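Local coordinates for protein oxidase/hydroxylase (Streptomyces hygroscopicus subsp. hygroscopicus, PDB 4ZPI) that probably acts as an iron(II)- and 2-oxoglutarate-dependent dioxygenase of the phytanoyl-CoA dioxygenase family, at residues Leu99-Gly104 and Ala203-Thr208. Numbering follows the deposited sequence.
Sequences LYLHGG and ALMHGT. With FE2 (Fe (II) ion), chain H.
His102 and His206 bind the same iron(II) ion through their NE2 atoms. His102 NE2 lies 2.4 Å from FE of the ion. His206 NE2 lies 2.3 Å from FE. The two rings meet obliquely, with their planes 62° apart. Glu202 completes the protein's iron ligands, the two-histidine, one-carboxylate facial triad of this dioxygenase family.

Each ring is also held by its other nitrogen. His102 ND1 donates to Tyr100 O at 3.2 Å, close to the ring plane. His206 ND1 donates to Leu204 O at 3.1 Å, nearly straight at 174°. Both histidines point to the face of the sheet that carries the iron. In each, CG sits between the backbone N and the carbonyl carbon, which sets ND1 within bonding distance of its backbone acceptor.

The backbones under them form a reciprocal antiparallel pair. His102 N donates to His206 O at 3.1 Å, and His206 N to His102 O at 3.0 Å. His206 O also lies over one face of the His102 ring. Further along, Thr208 N bonds to Leu99 O at 2.9 Å. A beta bulge between these pairs shifts the register by one residue. Gly207 lies against Leu99 O; a CB there would clash with it.

Away from the iron, Leu101 and Met205 pack together. Leu101 CD1 touches Met205 SD at 4.0 Å, the two side chains crossing at about a right angle. The Met205 chain bends at chi3 (-36°), bringing CE against Gly104 CA and Gly103 O. Shortening Met205 to an alanine is likely to open a gap beside Leu101 and Gly104. Val156 of the adjoining strand also packs on Leu101 and Met205.

The bonds at ND1 probably limit ring rotation and hold both NE2 atoms within bonding distance of the iron.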
loop_
_atom_site.group_PDB
_atom_site.type_symbol
_atom_site.label_atom_id
_atom_site.label_comp_id
_atom_site.label_asym_id
_atom_site.label_seq_id
_atom_site.Cartn_x
_atom_site.Cartn_y
_atom_site.Cartn_z
ATOM N N LEU C 99 -6.885 31.734 3.887
ATOM C CA LEU C 99 -6.864 30.452 4.583
ATOM C C LEU C 99 -5.523 29.737 4.325
ATOM O O LEU C 99 -5.260 29.275 3.205
ATOM C CB LEU C 99 -8.052 29.595 4.134
ATOM C CG LEU C 99 -8.113 28.144 4.618
ATOM C CD1 LEU C 99 -8.334 28.072 6.105
ATOM C CD2 LEU C 99 -9.185 27.381 3.865
ATOM N N TYR C 100 -4.673 29.668 5.351
ATOM C CA TYR C 100 -3.344 29.050 5.224
ATOM C C TYR C 100 -3.438 27.535 5.026
ATOM O O TYR C 100 -4.465 26.926 5.310
ATOM C CB TYR C 100 -2.477 29.348 6.455
ATOM C CG TYR C 100 -2.185 30.812 6.689
ATOM C CD1 TYR C 100 -1.999 31.305 7.972
ATOM C CD2 TYR C 100 -2.096 31.701 5.629
ATOM C CE1 TYR C 100 -1.730 32.643 8.191
ATOM C CE2 TYR C 100 -1.828 33.041 5.838
ATOM C CZ TYR C 100 -1.646 33.506 7.119
ATOM O OH TYR C 100 -1.376 34.839 7.319
ATOM N N LEU C 101 -2.352 26.929 4.558
ATOM C CA LEU C 101 -2.355 25.501 4.251
ATOM C C LEU C 101 -2.614 24.614 5.476
ATOM O O LEU C 101 -2.099 24.861 6.570
ATOM C CB LEU C 101 -1.030 25.088 3.597
ATOM C CG LEU C 101 -0.685 25.604 2.193
ATOM C CD1 LEU C 101 0.604 24.951 1.676
ATOM C CD2 LEU C 101 -1.834 25.360 1.224
ATOM N N HIS C 102 -3.430 23.586 5.261
ATOM C CA HIS C 102 -3.660 22.514 6.223
ATOM C C HIS C 102 -3.946 21.248 5.416
ATOM O O HIS C 102 -4.165 21.324 4.201
ATOM C CB HIS C 102 -4.819 22.844 7.161
ATOM C CG HIS C 102 -6.083 23.166 6.443
ATOM N ND1 HIS C 102 -6.323 24.405 5.889
ATOM C CD2 HIS C 102 -7.169 22.408 6.157
ATOM C CE1 HIS C 102 -7.506 24.397 5.298
ATOM N NE2 HIS C 102 -8.043 23.198 5.450
ATOM N N GLY C 103 -3.939 20.091 6.075
ATOM C CA GLY C 103 -4.046 18.831 5.357
ATOM C C GLY C 103 -2.687 18.245 4.993
ATOM O O GLY C 103 -1.674 18.601 5.585
ATOM N N GLY C 104 -2.653 17.339 4.023
ATOM C CA GLY C 104 -1.419 16.649 3.687
ATOM C C GLY C 104 -1.285 15.267 4.297
ATOM O O GLY C 104 -1.358 15.085 5.493
ATOM N N ALA C 203 -7.249 14.589 2.620
ATOM C CA ALA C 203 -5.808 14.305 2.662
ATOM C C ALA C 203 -4.989 15.352 1.867
ATOM O O ALA C 203 -3.836 15.620 2.189
ATOM C CB ALA C 203 -5.526 12.901 2.144
ATOM N N LEU C 204 -5.587 15.944 0.839
ATOM C CA LEU C 204 -4.937 17.018 0.087
ATOM C C LEU C 204 -4.504 18.182 0.994
ATOM O O LEU C 204 -5.263 18.607 1.873
ATOM C CB LEU C 204 -5.881 17.536 -0.996
ATOM C CG LEU C 204 -5.275 18.392 -2.094
ATOM C CD1 LEU C 204 -4.357 17.536 -2.945
ATOM C CD2 LEU C 204 -6.381 19.027 -2.928
ATOM N N MET C 205 -3.284 18.686 0.794
ATOM C CA MET C 205 -2.851 19.912 1.470
ATOM C C MET C 205 -3.335 21.102 0.643
ATOM O O MET C 205 -3.032 21.221 -0.547
ATOM C CB MET C 205 -1.335 19.945 1.651
ATOM C CG MET C 205 -0.812 21.189 2.378
ATOM S SD MET C 205 0.960 21.095 2.755
ATOM C CE MET C 205 1.139 19.345 3.129
ATOM N N HIS C 206 -4.120 21.966 1.268
ATOM C CA HIS C 206 -4.870 22.971 0.533
ATOM C C HIS C 206 -5.197 24.163 1.433
ATOM O O HIS C 206 -5.123 24.065 2.664
ATOM C CB HIS C 206 -6.159 22.362 -0.036
ATOM C CG HIS C 206 -7.221 22.149 0.998
ATOM N ND1 HIS C 206 -7.217 21.073 1.858
ATOM C CD2 HIS C 206 -8.296 22.899 1.336
ATOM C CE1 HIS C 206 -8.243 21.167 2.680
ATOM N NE2 HIS C 206 -8.917 22.265 2.380
ATOM N N GLY C 207 -5.541 25.281 0.797
ATOM C CA GLY C 207 -5.876 26.520 1.475
ATOM C C GLY C 207 -6.514 27.404 0.429
ATOM O O GLY C 207 -6.904 26.907 -0.622
ATOM N N THR C 208 -6.647 28.697 0.696
ATOM C CA THR C 208 -7.014 29.628 -0.376
ATOM C C THR C 208 -6.105 30.862 -0.368
ATOM O O THR C 208 -5.553 31.237 0.673
ATOM C CB THR C 208 -8.509 30.103 -0.295
ATOM O OG1 THR C 208 -8.621 31.241 0.567
ATOM C CG2 THR C 208 -9.446 28.988 0.187
HETATM FE FE FE2 H . -10.076 22.479 4.324
#